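Local coordinates for protein ylmH (Streptococcus pneumoniae, PDB 2FPH) that is a cell division protein of a Gram-positive bacterium that probably binds nucleic acid, most likely RNA, through an RRM-like domain, at residues L53-S58 with V69-D74; D26-F31 with P73-P78; K16-I21 with K45-T50. All blocks are in the same frame, centred on the assembly; numbering follows the deposited sequence.

Contact 1: L53-S58 with V69-D74; sequences LACSSS and VLLYPD
The Tyr72 ring folds back over Ala54, whose CB sits over one face of the ring and comes within 3.3 Å of CE2. With CG placed between the backbone N and the carbonyl carbon (chi1 51°), the ring leans across the neighbouring strand, where CE1 also approaches Ser56 OG at 3.5 Å. That hydroxyl has no hydrogen-bonding partner in the model and is buried by the contact. On the other face of the sheet, Cys55 SG meets Val69 CG1 at 3.6 Å and the CD2 branch of Leu71 at 4.0 Å; helix 38-50 packs on this side, with Leu44 against Val69 and Leu71 and Ala48 against Cys55. The strands form an antiparallel beta hairpin, their directions 164° apart. Ala54-Tyr72 and Ser56-Leu70 are hydrogen-bonded pairs, alternating with the non-hydrogen-bonded pairs Cys55-Leu71 and Ser57-Val69. Bond quality falls toward the 53-54 end: Leu70 N to Ser56 O measures 2.8 Å with an N-H...O angle of 177°, whereas Ala54 N to Tyr72 O is weak at 3.3 Å. A water reinforces this weak end, accepting from Ala54 N and donating to both Tyr72 O and Asp74 OD1, the last at 2.5 Å. A second water donates to Cys55 O and lies in weak hydrogen-bonding range of Tyr72 OH.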
loop_
_atom_site.group_PDB
_atom_site.type_symbol
_atom_site.label_atom_id
_atom_site.label_comp_id
_atom_site.label_asym_id
_atom_site.label_seq_id
_atom_site.Cartn_x
_atom_site.Cartn_y
_atom_site.Cartn_z
ATOM N N LEU A 53 11.969 -17.077 4.841
ATOM C CA LEU A 53 12.441 -15.821 4.289
ATOM C C LEU A 53 12.082 -14.766 5.311
ATOM O O LEU A 53 10.988 -14.827 5.893
ATOM C CB LEU A 53 11.689 -15.498 2.974
ATOM C CG LEU A 53 12.148 -16.057 1.622
ATOM C CD1 LEU A 53 11.218 -15.428 0.538
ATOM C CD2 LEU A 53 13.544 -15.669 1.343
ATOM N N ALA A 54 12.957 -13.789 5.504
ATOM C CA ALA A 54 12.603 -12.619 6.332
ATOM C C ALA A 54 11.547 -11.760 5.651
ATOM O O ALA A 54 11.449 -11.715 4.434
ATOM C CB ALA A 54 13.797 -11.828 6.678
ATOM N N CYS A 55 10.705 -11.130 6.469
ATOM C CA CYS A 55 9.528 -10.429 6.019
ATOM C C CYS A 55 9.427 -9.171 6.906
ATOM O O CYS A 55 9.575 -9.312 8.110
ATOM C CB CYS A 55 8.292 -11.355 6.234
ATOM S SG CYS A 55 6.693 -10.854 5.672
ATOM N N SER A 56 9.304 -7.973 6.323
ATOM C CA SER A 56 8.935 -6.760 7.084
ATOM C C SER A 56 7.749 -6.089 6.398
ATOM O O SER A 56 7.680 -6.067 5.199
ATOM C CB SER A 56 10.113 -5.778 7.227
ATOM O OG SER A 56 10.625 -5.429 5.983
ATOM N N SER A 57 6.795 -5.610 7.195
ATOM C CA SER A 57 5.608 -4.948 6.734
ATOM C C SER A 57 5.738 -3.466 6.960
ATOM O O SER A 57 6.246 -3.056 8.035
ATOM C CB SER A 57 4.401 -5.434 7.511
ATOM O OG SER A 57 3.284 -4.604 7.275
ATOM N N SER A 58 5.243 -2.632 6.030
ATOM C CA SER A 58 5.279 -1.183 6.224
ATOM C C SER A 58 4.469 -0.803 7.506
ATOM O O SER A 58 4.699 0.253 8.095
ATOM C CB SER A 58 4.781 -0.404 5.017
ATOM O OG SER A 58 3.461 -0.757 4.674
ATOM N N VAL A 69 4.722 -5.120 1.772
ATOM C CA VAL A 69 5.584 -6.028 2.465
ATOM C C VAL A 69 6.839 -6.223 1.685
ATOM O O VAL A 69 6.847 -6.290 0.434
ATOM C CB VAL A 69 4.844 -7.426 2.727
ATOM C CG1 VAL A 69 5.753 -8.575 3.106
ATOM C CG2 VAL A 69 3.724 -7.296 3.791
ATOM N N LEU A 70 7.915 -6.351 2.424
ATOM C CA LEU A 70 9.187 -6.666 1.794
ATOM C C LEU A 70 9.588 -8.072 2.185
ATOM O O LEU A 70 9.596 -8.438 3.365
ATOM C CB LEU A 70 10.193 -5.649 2.251
ATOM C CG LEU A 70 10.267 -4.312 1.598
ATOM C CD1 LEU A 70 11.041 -3.383 2.504
ATOM C CD2 LEU A 70 10.948 -4.606 0.191
ATOM N N LEU A 71 9.911 -8.900 1.188
ATOM C CA LEU A 71 10.412 -10.268 1.402
ATOM C C LEU A 71 11.889 -10.253 1.051
ATOM O O LEU A 71 12.218 -9.710 0.007
ATOM C CB LEU A 71 9.630 -11.229 0.500
ATOM C CG LEU A 71 8.116 -11.360 0.797
ATOM C CD1 LEU A 71 7.272 -12.060 -0.262
ATOM C CD2 LEU A 71 7.914 -12.081 2.065
ATOM N N TYR A 72 12.814 -10.854 1.839
ATOM C CA TYR A 72 14.232 -10.628 1.578
ATOM C C TYR A 72 15.156 -11.657 2.211
ATOM O O TYR A 72 14.756 -12.336 3.155
ATOM C CB TYR A 72 14.670 -9.231 1.968
ATOM C CG TYR A 72 14.273 -8.864 3.378
ATOM C CD1 TYR A 72 13.028 -8.340 3.631
ATOM C CD2 TYR A 72 15.128 -9.069 4.460
ATOM C CE1 TYR A 72 12.614 -8.041 4.914
ATOM C CE2 TYR A 72 14.698 -8.734 5.799
ATOM C CZ TYR A 72 13.461 -8.208 5.980
ATOM O OH TYR A 72 13.002 -7.897 7.267
ATOM N N PRO A 73 16.319 -11.855 1.585
ATOM C CA PRO A 73 17.377 -12.680 2.181
ATOM C C PRO A 73 17.976 -11.954 3.386
ATOM O O PRO A 73 17.826 -10.743 3.490
ATOM C CB PRO A 73 18.402 -12.789 1.060
ATOM C CG PRO A 73 17.651 -12.450 -0.161
ATOM C CD PRO A 73 16.759 -11.335 0.278
ATOM N N ASP A 74 18.759 -12.683 4.188
ATOM C CA ASP A 74 19.207 -12.216 5.515
ATOM C C ASP A 74 20.228 -11.075 5.512
ATOM O O ASP A 74 20.246 -10.240 6.462
ATOM C CB ASP A 74 19.734 -13.377 6.326
ATOM C CG ASP A 74 18.649 -14.396 6.687
ATOM O OD1 ASP A 74 17.435 -14.048 6.790
ATOM O OD2 ASP A 74 18.926 -15.599 6.871
HETATM O O HOH W 1 16.060 -14.019 4.710
HETATM O O HOH W 2 11.280 -7.954 10.206
#

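Contact 2: D26-F31 with P73-P78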
loop_
_atom_site.group_PDB
_atom_site.type_symbol
_atom_site.label_atom_id
_atom_site.label_comp_id
_atom_site.label_asym_id
_atom_site.label_seq_id
_atom_site.Cartn_x
_atom_site.Cartn_y
_atom_site.Cartn_z
ATOM N N ASP A 26 14.672 -16.862 -6.449
ATOM C CA ASP A 26 15.362 -16.869 -7.759
ATOM C C ASP A 26 16.431 -15.806 -7.816
ATOM O O ASP A 26 17.490 -16.016 -8.397
ATOM C CB ASP A 26 14.375 -16.565 -8.864
ATOM C CG ASP A 26 13.431 -17.714 -9.198
ATOM O OD1 ASP A 26 13.625 -18.870 -8.799
ATOM O OD2 ASP A 26 12.452 -17.532 -9.963
ATOM N N SER A 27 16.195 -14.687 -7.130
ATOM C CA SER A 27 16.970 -13.490 -7.331
ATOM C C SER A 27 17.957 -13.247 -6.208
ATOM O O SER A 27 18.866 -12.440 -6.395
ATOM C CB SER A 27 16.057 -12.278 -7.455
ATOM O OG SER A 27 15.280 -12.112 -6.288
ATOM N N TYR A 28 17.728 -13.922 -5.085
ATOM C CA TYR A 28 18.380 -13.653 -3.760
ATOM C C TYR A 28 18.437 -12.116 -3.602
ATOM O O TYR A 28 19.506 -11.438 -3.295
ATOM C CB TYR A 28 19.718 -14.439 -3.654
ATOM C CG TYR A 28 20.452 -14.376 -2.375
ATOM C CD1 TYR A 28 20.187 -15.181 -1.329
ATOM C CD2 TYR A 28 21.587 -13.565 -2.292
ATOM C CE1 TYR A 28 20.954 -15.101 -0.147
ATOM C CE2 TYR A 28 22.323 -13.492 -1.180
ATOM C CZ TYR A 28 22.021 -14.256 -0.100
ATOM O OH TYR A 28 22.813 -14.127 1.000
ATOM N N ALA A 29 17.260 -11.517 -3.814
ATOM C CA ALA A 29 17.111 -10.078 -3.625
ATOM C C ALA A 29 15.741 -9.756 -3.041
ATOM O O ALA A 29 14.853 -10.563 -3.093
ATOM C CB ALA A 29 17.263 -9.353 -4.892
ATOM N N PRO A 30 15.577 -8.586 -2.447
ATOM C CA PRO A 30 14.268 -8.302 -1.835
ATOM C C PRO A 30 13.218 -8.151 -2.924
ATOM O O PRO A 30 13.531 -7.648 -4.039
ATOM C CB PRO A 30 14.484 -6.976 -1.076
ATOM C CG PRO A 30 15.974 -6.876 -0.986
ATOM C CD PRO A 30 16.521 -7.481 -2.263
ATOM N N PHE A 31 11.982 -8.528 -2.564
ATOM C CA PHE A 31 10.810 -8.297 -3.383
ATOM C C PHE A 31 9.827 -7.463 -2.561
ATOM O O PHE A 31 9.597 -7.767 -1.406
ATOM C CB PHE A 31 10.106 -9.609 -3.754
ATOM C CG PHE A 31 8.895 -9.373 -4.623
ATOM C CD1 PHE A 31 9.070 -8.941 -5.943
ATOM C CD2 PHE A 31 7.607 -9.417 -4.122
ATOM C CE1 PHE A 31 8.000 -8.641 -6.745
ATOM C CE2 PHE A 31 6.512 -9.087 -4.940
ATOM C CZ PHE A 31 6.733 -8.689 -6.264
ATOM N N PRO A 73 16.319 -11.855 1.585
ATOM C CA PRO A 73 17.377 -12.680 2.181
ATOM C C PRO A 73 17.976 -11.954 3.386
ATOM O O PRO A 73 17.826 -10.743 3.490
ATOM C CB PRO A 73 18.402 -12.789 1.060
ATOM C CG PRO A 73 17.651 -12.450 -0.161
ATOM C CD PRO A 73 16.759 -11.335 0.278
ATOM N N ASP A 74 18.759 -12.683 4.188
ATOM C CA ASP A 74 19.207 -12.216 5.515
ATOM C C ASP A 74 20.228 -11.075 5.512
ATOM O O ASP A 74 20.246 -10.240 6.462
ATOM C CB ASP A 74 19.734 -13.377 6.326
ATOM C CG ASP A 74 18.649 -14.396 6.687
ATOM O OD1 ASP A 74 17.435 -14.048 6.790
ATOM O OD2 ASP A 74 18.926 -15.599 6.871
ATOM N N TYR A 75 21.012 -10.983 4.453
ATOM C CA TYR A 75 21.925 -9.878 4.314
ATOM C C TYR A 75 21.194 -8.502 4.385
ATOM O O TYR A 75 21.784 -7.511 4.804
ATOM C CB TYR A 75 22.736 -10.020 3.029
ATOM C CG TYR A 75 21.981 -9.737 1.746
ATOM C CD1 TYR A 75 21.349 -10.770 1.049
ATOM C CD2 TYR A 75 21.953 -8.462 1.207
ATOM C CE1 TYR A 75 20.641 -10.517 -0.124
ATOM C CE2 TYR A 75 21.259 -8.191 0.007
ATOM C CZ TYR A 75 20.615 -9.237 -0.648
ATOM O OH TYR A 75 19.961 -8.979 -1.815
ATOM N N PHE A 76 19.920 -8.438 4.007
ATOM C CA PHE A 76 19.239 -7.142 3.841
ATOM C C PHE A 76 18.600 -6.721 5.202
ATOM O O PHE A 76 17.891 -7.479 5.756
ATOM C CB PHE A 76 18.193 -7.303 2.718
ATOM C CG PHE A 76 17.583 -6.003 2.225
ATOM C CD1 PHE A 76 18.270 -5.189 1.333
ATOM C CD2 PHE A 76 16.303 -5.646 2.587
ATOM C CE1 PHE A 76 17.714 -4.033 0.845
ATOM C CE2 PHE A 76 15.720 -4.470 2.094
ATOM C CZ PHE A 76 16.443 -3.650 1.241
ATOM N N GLN A 77 18.757 -5.543 5.812
ATOM C CA GLN A 77 19.022 -4.222 5.353
ATOM C C GLN A 77 17.770 -3.261 5.545
ATOM O O GLN A 77 18.004 -2.123 5.412
ATOM C CB GLN A 77 19.637 -4.128 3.938
ATOM C CG GLN A 77 21.151 -4.023 3.865
ATOM C CD GLN A 77 21.718 -4.196 2.470
ATOM O OE1 GLN A 77 21.451 -3.386 1.568
ATOM N NE2 GLN A 77 22.511 -5.259 2.279
ATOM N N PRO A 78 16.510 -3.648 5.867
ATOM C CA PRO A 78 15.363 -2.816 5.410
ATOM C C PRO A 78 15.238 -1.461 6.126
ATOM O O PRO A 78 15.422 -1.412 7.344
ATOM C CB PRO A 78 14.135 -3.668 5.695
ATOM C CG PRO A 78 14.761 -5.077 6.171
ATOM C CD PRO A 78 16.040 -4.726 6.737
#
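Tyr75 reaches back to Tyr28 with its phenol: OH donates to Tyr28 O over 2.9 Å, arriving somewhat tilted from the carbonyl plane. Relative to the donor's own ring, Tyr28 O lies at the edge of Tyr75, near the ring plane. The two tyrosine rings meet obliquely, their planes 36° apart, with Tyr75 CE1 over a face of the Tyr28 ring and 3.6 Å from CE2. Pro73 CB also lies over a face of Tyr28, in a CH-pi contact 4.0 Å from the ring centroid and displaced toward the rim, while Pro73 CG packs 3.5 Å from Tyr28 C. A second CH-pi contact is more nearly centred: Pro30 CG stands 3.5 Å from the Phe76 centroid, only 6° off the ring normal. Gln77 CB approaches the opposite face of Phe76, so this ring is held between the two side chains.

The segments are, respectively, the exit of helix 11-27 and a type I beta turn, Pro73 to Phe76, that follows strand 69-72. Phe76 N to Pro73 O, at 3.2 Å, closes the turn, which directs the side chains of Tyr75 and Phe76 both toward segment 26-31. On the helix side, Tyr28 is the first residue to leave helical geometry and has positive phi. Its CG is anti to the backbone N (chi1 -176°), which extends the ring from the bend over Pro73. Ser27 OG, hydrogen-bonded to Lys23 O, accepts a weak bond from Ala29 N just past the bend. Farther out, Val24 of the helix touches Pro73, and Tyr72 packs against Pro30.

Contact 3: K16-I21 with K45-T50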
loop_
_atom_site.group_PDB
_atom_site.type_symbol
_atom_site.label_atom_id
_atom_site.label_comp_id
_atom_site.label_asym_id
_atom_site.label_seq_id
_atom_site.Cartn_x
_atom_site.Cartn_y
_atom_site.Cartn_z
ATOM N N LYS A 16 -0.434 -16.203 -5.164
ATOM C CA LYS A 16 0.374 -15.019 -5.488
ATOM C C LYS A 16 1.560 -14.929 -4.542
ATOM O O LYS A 16 2.719 -14.571 -4.907
ATOM C CB LYS A 16 -0.443 -13.709 -5.377
ATOM C CG LYS A 16 -1.580 -13.500 -6.378
ATOM C CD LYS A 16 -2.236 -12.118 -6.087
ATOM C CE LYS A 16 -3.144 -11.623 -7.224
ATOM N NZ LYS A 16 -2.365 -10.854 -8.238
ATOM N N GLY A 17 1.302 -15.233 -3.280
ATOM C CA GLY A 17 2.340 -15.181 -2.244
ATOM C C GLY A 17 3.484 -16.124 -2.545
ATOM O O GLY A 17 4.661 -15.773 -2.372
ATOM N N MET A 18 3.159 -17.310 -3.032
ATOM C CA MET A 18 4.164 -18.305 -3.419
ATOM C C MET A 18 4.990 -17.873 -4.614
ATOM O O MET A 18 6.252 -18.097 -4.627
ATOM C CB MET A 18 3.502 -19.700 -3.664
ATOM C CG MET A 18 3.002 -20.372 -2.456
ATOM S SD MET A 18 4.115 -20.581 -1.063
ATOM C CE MET A 18 5.335 -21.474 -1.907
ATOM N N GLU A 19 4.373 -17.126 -5.518
ATOM C CA GLU A 19 5.090 -16.506 -6.666
ATOM C C GLU A 19 6.085 -15.490 -6.188
ATOM O O GLU A 19 7.247 -15.443 -6.656
ATOM C CB GLU A 19 4.117 -15.934 -7.763
ATOM C CG GLU A 19 3.182 -17.036 -8.295
ATOM C CD GLU A 19 1.975 -16.584 -9.117
ATOM O OE1 GLU A 19 1.373 -15.507 -8.857
ATOM O OE2 GLU A 19 1.606 -17.348 -10.039
ATOM N N TRP A 20 5.680 -14.678 -5.213
ATOM C CA TRP A 20 6.583 -13.664 -4.662
ATOM C C TRP A 20 7.756 -14.311 -3.931
ATOM O O TRP A 20 8.893 -13.861 -4.063
ATOM C CB TRP A 20 5.842 -12.719 -3.738
ATOM C CG TRP A 20 4.788 -11.899 -4.467
ATOM C CD1 TRP A 20 4.694 -11.641 -5.810
ATOM C CD2 TRP A 20 3.636 -11.319 -3.877
ATOM N NE1 TRP A 20 3.573 -10.886 -6.095
ATOM C CE2 TRP A 20 2.902 -10.670 -4.913
ATOM C CE3 TRP A 20 3.150 -11.258 -2.568
ATOM C CZ2 TRP A 20 1.711 -9.985 -4.662
ATOM C CZ3 TRP A 20 1.942 -10.522 -2.327
ATOM C CH2 TRP A 20 1.261 -9.948 -3.355
ATOM N N ILE A 21 7.466 -15.318 -3.142
ATOM C CA ILE A 21 8.537 -16.069 -2.462
ATOM C C ILE A 21 9.520 -16.666 -3.455
ATOM O O ILE A 21 10.708 -16.473 -3.286
ATOM C CB ILE A 21 7.916 -17.122 -1.567
ATOM C CG1 ILE A 21 7.319 -16.424 -0.334
ATOM C CG2 ILE A 21 8.885 -18.188 -1.143
ATOM C CD1 ILE A 21 6.523 -17.287 0.438
ATOM N N LYS A 45 3.066 -13.260 5.968
ATOM C CA LYS A 45 3.956 -13.502 7.105
ATOM C C LYS A 45 4.092 -15.004 7.471
ATOM O O LYS A 45 5.193 -15.474 7.696
ATOM C CB LYS A 45 3.468 -12.713 8.325
ATOM C CG LYS A 45 3.817 -11.234 8.233
ATOM C CD LYS A 45 3.052 -10.417 9.223
ATOM C CE LYS A 45 3.541 -8.958 9.340
ATOM N NZ LYS A 45 4.903 -8.738 8.810
ATOM N N ILE A 46 2.989 -15.722 7.430
ATOM C CA ILE A 46 2.995 -17.179 7.647
ATOM C C ILE A 46 3.808 -17.949 6.555
ATOM O O ILE A 46 4.753 -18.729 6.864
ATOM C CB ILE A 46 1.613 -17.751 7.756
ATOM C CG1 ILE A 46 0.874 -17.205 8.999
ATOM C CG2 ILE A 46 1.681 -19.241 7.881
ATOM C CD1 ILE A 46 -0.650 -17.399 8.851
ATOM N N LEU A 47 3.510 -17.619 5.299
ATOM C CA LEU A 47 4.243 -18.240 4.165
ATOM C C LEU A 47 5.738 -17.935 4.277
ATOM O O LEU A 47 6.560 -18.811 4.114
ATOM C CB LEU A 47 3.669 -17.747 2.837
ATOM C CG LEU A 47 2.949 -18.607 1.799
ATOM C CD1 LEU A 47 2.193 -19.814 2.371
ATOM C CD2 LEU A 47 2.127 -17.777 0.865
ATOM N N ALA A 48 6.108 -16.679 4.504
ATOM C CA ALA A 48 7.500 -16.279 4.628
ATOM C C ALA A 48 8.235 -17.078 5.712
ATOM O O ALA A 48 9.286 -17.654 5.457
ATOM C CB ALA A 48 7.603 -14.813 4.890
ATOM N N LYS A 49 7.641 -17.189 6.897
ATOM C CA LYS A 49 8.201 -17.984 7.997
ATOM C C LYS A 49 8.425 -19.446 7.574
ATOM O O LYS A 49 9.486 -20.044 7.825
ATOM C CB LYS A 49 7.260 -17.885 9.205
ATOM C CG LYS A 49 7.665 -16.759 10.213
ATOM C CD LYS A 49 6.648 -16.628 11.361
ATOM C CE LYS A 49 6.186 -15.188 11.586
ATOM N NZ LYS A 49 5.341 -14.998 12.858
ATOM N N THR A 50 7.433 -19.995 6.896
ATOM C CA THR A 50 7.437 -21.376 6.448
ATOM C C THR A 50 8.663 -21.644 5.551
ATOM O O THR A 50 9.289 -22.705 5.642
ATOM C CB THR A 50 6.149 -21.665 5.733
ATOM O OG1 THR A 50 5.043 -21.597 6.666
ATOM C CG2 THR A 50 6.131 -23.074 5.251
#
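Leu47 carries most of this contact from segment 45-50 of helix 38-50, meeting Met18, Ile21 and the backbone of Gly17 on the facing helix. Each part of the leucine has its own neighbour. CB rests 3.8 Å from Ile21 CD1, CG lies 3.7 Å from Met18 SD, and CD2 reaches the main chain at Gly17 C, 4.0 Å away. Gly17 has no side chain on the side turned to Leu47, which lets CD2 lie against its backbone; the CA atoms of Gly17 and Leu47 are 7.4 Å apart.

Ile21 comes to Leu47 obliquely through CD1, the end of its longer branch. CG1 lies anti to the carbonyl carbon (chi1 -74°), and the nearly extended second torsion, 170°, carries CD1 across to Leu47 CB and on toward Ala48 N at 4.1 Å. Met18 approaches differently. Its chain is bent at both chi2 and chi3, and it crosses the leucine at about a right angle, so that SD rather than the terminal CE makes the closest approach. Met18 also touches Tyr51, just beyond helix 38-50.

No hydrogen bond joins the two segments. Within helix 38-50, Ile46 O receives both Thr50 N and Thr50 OG1, the hydroxyl coming from above the carbonyl plane. Trp20, which does not touch segment 45-50, and Ala48 both reach Leu71 of strand 69-72. The segment axes are 10.2 Å apart at closest approach and cross at -42°, a buried apolar helix-helix packing in the N-terminal YlmH region, where helices 11-27 and 38-50 lie against the three-stranded antiparallel sheet.

From the N terminus, helix 11-27 supplies the first segment of contact 3 and, at its end, the start of that of contact 2. Contact 3 closes when helix 38-50 returns to it, and contact 1 then follows in series, closing the hairpin of strands 54-57 and 69-72. Contact 2 opens inside the span of contact 3 and closes last, at 73-78, so the two cross; the loop of contact 2 encloses contact 1, with Pro73 and Asp74 shared at its end. Physical joins match this topology: Leu71 O to Phe31 N and Leu53 N to Ala48 O, each 2.8 Å, are both probable hydrogen bonds. Phe31 stacks on Trp20, linking helix 11-27 to the edge strand 31-32.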